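Local coordinates for IroE protein (Escherichia coli, PDB 2GZS) that hydrolyses the trilactone of enterobactin and its glucosylated forms, preferring the iron-free siderophores and usually cutting just once to give linear trimers, at residues Arg185-Glu190 and His224-Ile229; Asn2-Gly7 and Tyr11-Thr16; Met48-Ala53 and Tyr92-Ala97. All coordinates share one frame; numbering follows the deposited sequence.

Interaction 1 of 3, residues Arg185-Glu190 and His224-Ile229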
loop_
_atom_site.group_PDB
_atom_site.type_symbol
_atom_site.label_atom_id
_atom_site.label_comp_id
_atom_site.label_asym_id
_atom_site.label_seq_id
_atom_site.Cartn_x
_atom_site.Cartn_y
_atom_site.Cartn_z
ATOM N N ARG A 185 -11.524 13.843 6.342
ATOM C CA ARG A 185 -10.438 14.673 5.769
ATOM C C ARG A 185 -10.306 14.487 4.266
ATOM O O ARG A 185 -10.030 15.453 3.517
ATOM C CB ARG A 185 -9.115 14.300 6.415
ATOM C CG ARG A 185 -8.995 14.550 7.911
ATOM C CD ARG A 185 -7.830 13.829 8.592
ATOM N NE ARG A 185 -6.508 14.111 8.083
ATOM C CZ ARG A 185 -5.339 13.510 8.021
ATOM N NH1 ARG A 185 -5.091 12.293 8.512
ATOM N NH2 ARG A 185 -4.308 14.141 7.427
ATOM N N VAL A 186 -10.499 13.253 3.802
ATOM C CA VAL A 186 -10.374 12.980 2.365
ATOM C C VAL A 186 -11.340 13.793 1.556
ATOM O O VAL A 186 -11.081 14.403 0.531
ATOM C CB VAL A 186 -10.593 11.459 2.071
ATOM C CG1 VAL A 186 -10.887 11.279 0.593
ATOM C CG2 VAL A 186 -9.398 10.653 2.569
ATOM N N THR A 187 -12.627 13.878 1.992
ATOM C CA THR A 187 -13.594 14.561 1.158
ATOM C C THR A 187 -13.540 16.091 1.411
ATOM O O THR A 187 -14.244 16.761 0.668
ATOM C CB THR A 187 -15.039 14.052 1.379
ATOM O OG1 THR A 187 -15.424 14.188 2.764
ATOM C CG2 THR A 187 -15.129 12.544 1.108
ATOM N N ALA A 188 -12.734 16.564 2.336
ATOM C CA ALA A 188 -12.619 17.992 2.601
ATOM C C ALA A 188 -11.556 18.682 1.731
ATOM O O ALA A 188 -11.382 19.891 1.883
ATOM C CB ALA A 188 -12.276 18.243 4.065
ATOM N N VAL A 189 -10.836 17.871 0.916
ATOM C CA VAL A 189 -9.716 18.484 0.207
ATOM C C VAL A 189 -10.157 19.553 -0.756
ATOM O O VAL A 189 -11.292 19.627 -1.233
ATOM C CB VAL A 189 -8.967 17.425 -0.646
ATOM C CG1 VAL A 189 -8.304 16.388 0.225
ATOM C CG2 VAL A 189 -9.949 16.808 -1.609
ATOM N N GLU A 190 -9.230 20.467 -1.084
ATOM C CA GLU A 190 -9.617 21.522 -2.036
ATOM C C GLU A 190 -9.789 21.027 -3.457
ATOM O O GLU A 190 -9.093 20.046 -3.808
ATOM C CB GLU A 190 -8.506 22.592 -2.043
ATOM C CG GLU A 190 -8.302 23.279 -0.707
ATOM C CD GLU A 190 -7.354 22.488 0.182
ATOM O OE1 GLU A 190 -7.027 21.307 -0.119
ATOM O OE2 GLU A 190 -6.935 23.069 1.213
ATOM N N HIS A 224 -19.906 5.618 -1.662
ATOM C CA HIS A 224 -20.447 6.269 -2.847
ATOM C C HIS A 224 -20.445 7.778 -2.675
ATOM O O HIS A 224 -20.143 8.482 -3.652
ATOM C CB HIS A 224 -21.848 5.734 -3.208
ATOM C CG HIS A 224 -21.655 4.315 -3.709
ATOM N ND1 HIS A 224 -20.764 4.010 -4.714
ATOM C CD2 HIS A 224 -22.181 3.132 -3.337
ATOM C CE1 HIS A 224 -20.755 2.715 -4.959
ATOM N NE2 HIS A 224 -21.622 2.164 -4.138
ATOM N N THR A 225 -20.756 8.269 -1.466
ATOM C CA THR A 225 -20.688 9.726 -1.353
ATOM C C THR A 225 -19.246 10.202 -1.550
ATOM O O THR A 225 -19.011 11.241 -2.188
ATOM C CB THR A 225 -21.130 10.153 0.053
ATOM O OG1 THR A 225 -22.536 9.842 0.147
ATOM C CG2 THR A 225 -20.934 11.636 0.329
ATOM N N THR A 226 -18.323 9.426 -0.973
ATOM C CA THR A 226 -16.910 9.790 -1.051
ATOM C C THR A 226 -16.500 9.918 -2.515
ATOM O O THR A 226 -15.919 10.931 -2.903
ATOM C CB THR A 226 -16.020 8.777 -0.338
ATOM O OG1 THR A 226 -16.229 8.886 1.076
ATOM C CG2 THR A 226 -14.533 9.101 -0.558
ATOM N N LEU A 227 -16.833 8.920 -3.314
ATOM C CA LEU A 227 -16.508 9.009 -4.740
ATOM C C LEU A 227 -17.144 10.194 -5.439
ATOM O O LEU A 227 -16.529 10.855 -6.308
ATOM C CB LEU A 227 -16.912 7.711 -5.455
ATOM C CG LEU A 227 -16.307 6.364 -5.124
ATOM C CD1 LEU A 227 -16.738 5.344 -6.204
ATOM C CD2 LEU A 227 -14.800 6.332 -5.013
ATOM N N THR A 228 -18.404 10.481 -5.097
ATOM C CA THR A 228 -19.137 11.579 -5.681
ATOM C C THR A 228 -18.451 12.904 -5.378
ATOM O O THR A 228 -18.220 13.696 -6.318
ATOM C CB THR A 228 -20.565 11.623 -5.105
ATOM O OG1 THR A 228 -21.249 10.420 -5.452
ATOM C CG2 THR A 228 -21.364 12.785 -5.705
ATOM N N ILE A 229 -18.147 13.153 -4.102
ATOM C CA ILE A 229 -17.464 14.393 -3.747
ATOM C C ILE A 229 -16.079 14.455 -4.395
ATOM O O ILE A 229 -15.703 15.516 -4.926
ATOM C CB ILE A 229 -17.400 14.586 -2.220
ATOM C CG1 ILE A 229 -18.833 14.721 -1.671
ATOM C CG2 ILE A 229 -16.619 15.809 -1.799
ATOM C CD1 ILE A 229 -18.846 14.878 -0.136
#
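Thr187 meets both Thr226 and Ile229, and almost all of the contact runs through it. Its two branches do different work. The side chains of Thr187 and Thr226 cross at about a right angle, and the methyl CG2 of Thr187 does the touching. That methyl lies 3.8 Å from Thr226 OG1 and 3.9 Å from Thr226 CG2, so it packs against both branches and bonds to neither. The hydroxyl of Thr187 turns back to its own helix. A chi1 of 57° tucks OG1 over its own backbone, where it hydrogen-bonds to Leu183 O. Thr226 reaches the same kind of partner by another rotamer: its OG1, anti to the carbonyl carbon, bonds to Lys222 O one helical turn earlier. No hydrogen bond joins the two threonines.

Ile229 comes up one turn after Thr226. Its CG2 lies 4.0 Å from Thr187 CB and 3.6 Å from Thr187 O. That carbonyl oxygen, like Val189 O, accepts a hydrogen bond from Lys233 NZ. Lys233 thus ties the end of 185-190 to the chain just after helix 219-232. Val186 adds a looser touch, with CG1 4.4 Å from Thr226 CG2, and also packs on Trp159 of helix 150-161. The contact is plain helix-to-helix packing, far from the active site. It joins the end of helix 179-187 to helix 219-232 among the helices that flank the sheet of this alpha/beta-hydrolase fold.

Interaction 2 of 3, residues Asn2-Gly7 and Tyr11-Thr16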
loop_
_atom_site.group_PDB
_atom_site.type_symbol
_atom_site.label_atom_id
_atom_site.label_comp_id
_atom_site.label_asym_id
_atom_site.label_seq_id
_atom_site.Cartn_x
_atom_site.Cartn_y
_atom_site.Cartn_z
ATOM N N ASN A 2 9.851 -16.294 1.515
ATOM C CA ASN A 2 10.522 -17.457 0.954
ATOM C C ASN A 2 10.495 -17.372 -0.567
ATOM O O ASN A 2 11.553 -17.816 -1.012
ATOM C CB ASN A 2 9.971 -18.810 1.387
ATOM C CG ASN A 2 10.557 -19.124 2.755
ATOM O OD1 ASN A 2 11.784 -19.250 2.853
ATOM N ND2 ASN A 2 9.663 -19.196 3.725
ATOM N N ILE A 3 9.527 -16.809 -1.293
ATOM C CA ILE A 3 9.777 -16.813 -2.755
ATOM C C ILE A 3 10.989 -15.971 -3.095
ATOM O O ILE A 3 11.665 -16.223 -4.111
ATOM C CB ILE A 3 8.566 -16.348 -3.600
ATOM C CG1 ILE A 3 8.790 -16.646 -5.070
ATOM C CG2 ILE A 3 8.268 -14.895 -3.247
ATOM C CD1 ILE A 3 7.670 -16.571 -6.064
ATOM N N ALA A 4 11.293 -14.963 -2.277
ATOM C CA ALA A 4 12.536 -14.243 -2.497
ATOM C C ALA A 4 13.793 -15.105 -2.336
ATOM O O ALA A 4 14.809 -14.931 -3.029
ATOM C CB ALA A 4 12.670 -13.101 -1.489
ATOM N N ASP A 5 13.740 -16.032 -1.385
ATOM C CA ASP A 5 14.855 -16.908 -1.094
ATOM C C ASP A 5 14.989 -17.965 -2.191
ATOM O O ASP A 5 16.101 -18.325 -2.565
ATOM C CB ASP A 5 14.699 -17.661 0.251
ATOM C CG ASP A 5 14.579 -16.644 1.383
ATOM O OD1 ASP A 5 15.532 -15.859 1.560
ATOM O OD2 ASP A 5 13.542 -16.651 2.055
ATOM N N LYS A 6 13.836 -18.440 -2.667
ATOM C CA LYS A 6 13.803 -19.487 -3.694
ATOM C C LYS A 6 14.059 -18.952 -5.084
ATOM O O LYS A 6 14.714 -19.643 -5.877
ATOM C CB LYS A 6 12.457 -20.205 -3.607
ATOM C CG LYS A 6 11.782 -20.469 -4.943
ATOM C CD LYS A 6 10.472 -21.220 -4.716
ATOM C CE LYS A 6 10.345 -22.399 -5.665
ATOM N NZ LYS A 6 8.955 -22.960 -5.637
ATOM N N GLY A 7 13.617 -17.739 -5.428
ATOM C CA GLY A 7 13.826 -17.281 -6.814
ATOM C C GLY A 7 12.649 -17.604 -7.701
ATOM O O GLY A 7 11.862 -18.477 -7.371
ATOM N N TYR A 11 10.951 -13.090 -12.067
ATOM C CA TYR A 11 11.375 -11.941 -11.250
ATOM C C TYR A 11 12.615 -12.317 -10.446
ATOM O O TYR A 11 12.837 -13.462 -10.106
ATOM C CB TYR A 11 10.296 -11.596 -10.199
ATOM C CG TYR A 11 9.218 -10.635 -10.535
ATOM C CD1 TYR A 11 8.152 -10.976 -11.372
ATOM C CD2 TYR A 11 9.223 -9.318 -10.043
ATOM C CE1 TYR A 11 7.114 -10.138 -11.746
ATOM C CE2 TYR A 11 8.183 -8.468 -10.408
ATOM C CZ TYR A 11 7.129 -8.844 -11.231
ATOM O OH TYR A 11 6.111 -7.991 -11.586
ATOM N N HIS A 12 13.456 -11.338 -10.121
ATOM C CA HIS A 12 14.589 -11.548 -9.226
ATOM C C HIS A 12 14.424 -10.641 -7.998
ATOM O O HIS A 12 13.835 -9.594 -8.084
ATOM C CB HIS A 12 15.940 -11.224 -9.865
ATOM C CG HIS A 12 16.181 -9.947 -10.570
ATOM N ND1 HIS A 12 15.656 -9.633 -11.789
ATOM C CD2 HIS A 12 16.927 -8.857 -10.219
ATOM C CE1 HIS A 12 16.034 -8.436 -12.219
ATOM N NE2 HIS A 12 16.799 -7.972 -11.249
ATOM N N PHE A 13 14.995 -11.083 -6.918
ATOM C CA PHE A 13 14.693 -10.421 -5.638
ATOM C C PHE A 13 15.949 -10.012 -4.910
ATOM O O PHE A 13 16.969 -10.670 -4.978
ATOM C CB PHE A 13 14.009 -11.452 -4.745
ATOM C CG PHE A 13 12.709 -11.957 -5.289
ATOM C CD1 PHE A 13 11.530 -11.382 -4.884
ATOM C CD2 PHE A 13 12.725 -13.013 -6.221
ATOM C CE1 PHE A 13 10.345 -11.871 -5.404
ATOM C CE2 PHE A 13 11.522 -13.481 -6.722
ATOM C CZ PHE A 13 10.342 -12.903 -6.327
ATOM N N SER A 14 15.822 -8.922 -4.142
ATOM C CA SER A 14 16.878 -8.636 -3.180
ATOM C C SER A 14 16.236 -8.169 -1.886
ATOM O O SER A 14 15.024 -7.853 -1.902
ATOM C CB SER A 14 17.875 -7.647 -3.792
ATOM O OG SER A 14 17.208 -6.501 -4.219
ATOM N N ALA A 15 16.946 -8.180 -0.770
ATOM C CA ALA A 15 16.342 -7.739 0.503
ATOM C C ALA A 15 17.271 -6.706 1.141
ATOM O O ALA A 15 18.483 -6.832 0.998
ATOM C CB ALA A 15 16.076 -8.876 1.475
ATOM N N THR A 16 16.736 -5.665 1.770
ATOM C CA THR A 16 17.529 -4.636 2.439
ATOM C C THR A 16 16.879 -4.390 3.811
ATOM O O THR A 16 15.745 -4.779 4.087
ATOM C CB THR A 16 17.599 -3.317 1.691
ATOM O OG1 THR A 16 16.341 -2.680 1.501
ATOM C CG2 THR A 16 18.016 -3.631 0.244
#
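Phe13 and Ala4 make the tight part of this contact. The backbone of the short helix 2-6 lies over one face of the Phe13 ring. Ala4 CA is 3.9 Å from the ring centroid and 22° off the ring normal, which makes a CH-pi contact. It is displaced from the centre toward the CG side, and Ala4 CA to Phe13 CG is 3.6 Å. The methyl of Ala4 packs beside the root of the ring, with Ala4 CB 3.9 Å from Phe13 CB. Ile3 O lies over the same face but further round, 3.8 Å from Phe13 CE2. This oxygen already accepts the hydrogen bond of Gly7 N, so the ring packs against an oxygen whose hydrogen bond is made. With CG anti to the carbonyl carbon (chi1 -62°), the Phe13 ring turns one face to the backbone of Ile3 and Ala4.

The packing thins toward the far end of the ring. Ile3 CG2 stands 4.2 Å from Phe13 CZ, and Gly7 C comes obliquely to 4.4 Å from Phe13 CE2. Gly7, just after the helix, leaves helical angles with phi 93°, and there the chain turns toward the strand. The outer side of the helix, with Asp5 and Lys6, is exposed and does not touch the strand. On the strand, His12 and Ser14 are exposed and point away from helix 2-6.

Met55 of helix 51-57 touches Ile3, Ala4 and Phe13 and joins the contact to the body of the protein. The arrangement is an N-terminal helix folded back over the outermost strand 11-19, which pairs antiparallel with strand 26-34 at this end of the alpha/beta-hydrolase sheet.

Interaction 3 of 3, residues Met48-Ala53 and Tyr92-Ala97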
loop_
_atom_site.group_PDB
_atom_site.type_symbol
_atom_site.label_atom_id
_atom_site.label_comp_id
_atom_site.label_asym_id
_atom_site.label_seq_id
_atom_site.Cartn_x
_atom_site.Cartn_y
_atom_site.Cartn_z
HETATM N N MSE A 48 4.267 -1.922 -0.869
HETATM C CA MSE A 48 3.223 -2.691 -0.205
HETATM C C MSE A 48 3.552 -2.882 1.267
HETATM O O MSE A 48 4.613 -3.359 1.638
HETATM C CB MSE A 48 3.144 -4.091 -0.888
HETATM C CG MSE A 48 2.841 -3.842 -2.408
HETATM SE SE MSE A 48 2.394 -5.496 -3.346
HETATM C CE MSE A 48 3.900 -6.011 -2.303
ATOM N N LEU A 49 2.571 -2.455 2.107
ATOM C CA LEU A 49 2.801 -2.666 3.539
ATOM C C LEU A 49 2.569 -4.131 3.960
ATOM O O LEU A 49 2.165 -4.983 3.167
ATOM C CB LEU A 49 1.846 -1.757 4.314
ATOM C CG LEU A 49 1.943 -0.254 3.993
ATOM C CD1 LEU A 49 1.190 0.550 5.087
ATOM C CD2 LEU A 49 3.250 0.348 3.677
ATOM N N ASP A 50 2.830 -4.441 5.223
ATOM C CA ASP A 50 2.792 -5.820 5.695
ATOM C C ASP A 50 3.595 -6.742 4.802
ATOM O O ASP A 50 3.121 -7.796 4.377
ATOM C CB ASP A 50 1.326 -6.290 5.854
ATOM C CG ASP A 50 0.624 -5.516 6.974
ATOM O OD1 ASP A 50 1.274 -5.330 8.047
ATOM O OD2 ASP A 50 -0.550 -5.180 6.709
ATOM N N GLY A 51 4.818 -6.312 4.501
ATOM C CA GLY A 51 5.568 -6.970 3.418
ATOM C C GLY A 51 5.866 -8.385 3.732
ATOM O O GLY A 51 6.025 -9.159 2.756
ATOM N N ASN A 52 6.042 -8.837 4.964
ATOM C CA ASN A 52 6.346 -10.241 5.223
ATOM C C ASN A 52 5.171 -11.103 4.726
ATOM O O ASN A 52 5.387 -12.145 4.095
ATOM C CB ASN A 52 6.547 -10.558 6.696
ATOM C CG ASN A 52 7.616 -9.733 7.351
ATOM O OD1 ASN A 52 8.746 -10.143 7.618
ATOM N ND2 ASN A 52 7.276 -8.494 7.584
ATOM N N ALA A 53 3.961 -10.648 4.952
ATOM C CA ALA A 53 2.759 -11.451 4.612
ATOM C C ALA A 53 2.552 -11.452 3.122
ATOM O O ALA A 53 2.186 -12.453 2.507
ATOM C CB ALA A 53 1.528 -10.858 5.328
ATOM N N TYR A 92 1.727 1.015 15.264
ATOM C CA TYR A 92 2.337 2.356 15.420
ATOM C C TYR A 92 2.557 3.029 14.066
ATOM O O TYR A 92 2.135 4.136 13.797
ATOM C CB TYR A 92 3.652 2.241 16.181
ATOM C CG TYR A 92 4.145 3.660 16.509
ATOM C CD1 TYR A 92 3.480 4.518 17.377
ATOM C CD2 TYR A 92 5.290 4.141 15.920
ATOM C CE1 TYR A 92 3.978 5.821 17.637
ATOM C CE2 TYR A 92 5.812 5.401 16.129
ATOM C CZ TYR A 92 5.125 6.222 16.998
ATOM O OH TYR A 92 5.639 7.490 17.230
ATOM N N ASP A 93 3.297 2.258 13.200
ATOM C CA ASP A 93 3.719 2.922 11.952
ATOM C C ASP A 93 2.641 3.314 11.011
ATOM O O ASP A 93 2.769 4.252 10.211
ATOM C CB ASP A 93 4.649 1.959 11.194
ATOM C CG ASP A 93 6.035 1.790 11.754
ATOM O OD1 ASP A 93 6.487 2.720 12.475
ATOM O OD2 ASP A 93 6.688 0.766 11.500
ATOM N N TYR A 94 1.483 2.549 11.036
ATOM C CA TYR A 94 0.477 2.746 9.996
ATOM C C TYR A 94 -0.647 3.672 10.376
ATOM O O TYR A 94 -1.499 4.041 9.532
ATOM C CB TYR A 94 -0.129 1.394 9.563
ATOM C CG TYR A 94 0.866 0.405 8.962
ATOM C CD1 TYR A 94 2.193 0.698 8.694
ATOM C CD2 TYR A 94 0.391 -0.876 8.664
ATOM C CE1 TYR A 94 3.062 -0.264 8.138
ATOM C CE2 TYR A 94 1.233 -1.839 8.121
ATOM C CZ TYR A 94 2.558 -1.515 7.868
ATOM O OH TYR A 94 3.403 -2.479 7.329
ATOM N N THR A 95 -0.646 4.076 11.661
ATOM C CA THR A 95 -1.817 4.814 12.100
ATOM C C THR A 95 -1.583 6.311 12.310
ATOM O O THR A 95 -0.538 6.722 12.819
ATOM C CB THR A 95 -2.342 4.262 13.456
ATOM O OG1 THR A 95 -1.239 4.248 14.384
ATOM C CG2 THR A 95 -2.964 2.883 13.306
ATOM N N PRO A 96 -2.550 7.156 11.961
ATOM C CA PRO A 96 -2.475 8.610 12.210
ATOM C C PRO A 96 -2.972 8.858 13.641
ATOM O O PRO A 96 -3.553 7.942 14.285
ATOM C CB PRO A 96 -3.484 9.196 11.202
ATOM C CG PRO A 96 -4.539 8.142 11.179
ATOM C CD PRO A 96 -3.828 6.794 11.283
ATOM N N ALA A 97 -2.835 10.055 14.154
ATOM C CA ALA A 97 -3.349 10.436 15.467
ATOM C C ALA A 97 -4.760 10.003 15.825
ATOM O O ALA A 97 -4.938 9.484 16.931
ATOM C CB ALA A 97 -3.351 11.975 15.502
#
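This is a buried contact of mixed kind, one hydrogen bond with apolar packing round a tyrosine ring. It sits where strand 43-48 gives way to helix 51-57, against the loop that follows helix 87-93. Tyr94 carries one side of it, its CG anti to the carbonyl carbon, which sends the ring toward Leu49 and Asp50. Its hydroxyl accepts a nearly straight bond from Asp50 N (2.9 Å to Tyr94 OH, 171° at the hydrogen), so a buried backbone N-H is satisfied by a side chain. The Leu49 and Tyr94 side chains come from opposite directions, and Leu49 covers one face of the ring. Its CD1 stands over the ring centre, 3.5 Å from the centroid and 6° off the normal, a CH-pi contact. Leu49 CB packs nearer the phenol end, 3.6 Å from Tyr94 CZ.

Asp50 meets the ring at its edge. Its OD1 lies 3.5 Å from Tyr94 CE2 and forms a salt bridge with Arg90 NE; the carboxylate and ring planes are 59° apart. The ring also meets Phe120 and touches Tyr150. A phenylalanine in place of Tyr94 would probably leave Asp50 N without its acceptor and the turn into helix 51-57 less firmly fixed.

The side chain of Asp50 is about 6 Å from that of the active-site Ser149, and Arg90 lines the pocket of the bound diisopropyl phosphonate. Tyr94 touches the Gly147-Ser149-Gly151 turn, the nucleophile elbow expected of this family. The contact is consistent with a second-shell role beside the alpha/beta-hydrolase active site.

In the fold
One of the three contacts in this alpha/beta-hydrolase domain is central and two are peripheral. The centre of interaction 3 is about 9 Å from that of the chain, against about 20 and 19 Å for interactions 1 and 2. It is the one beside the catalytic site: the side chain of Asp50 is about 6 Å from the bound diisopropyl phosphonate and about 11 Å from that of His247. Interactions 1 and 2 lie on opposite sides of the chain's centre, their own centres about 39 Å apart. Helix 150-161, which follows Ser149, touches residues of both interaction 1 and interaction 3. Helix 51-57 similarly connects interaction 3 to interaction 2 through Met55.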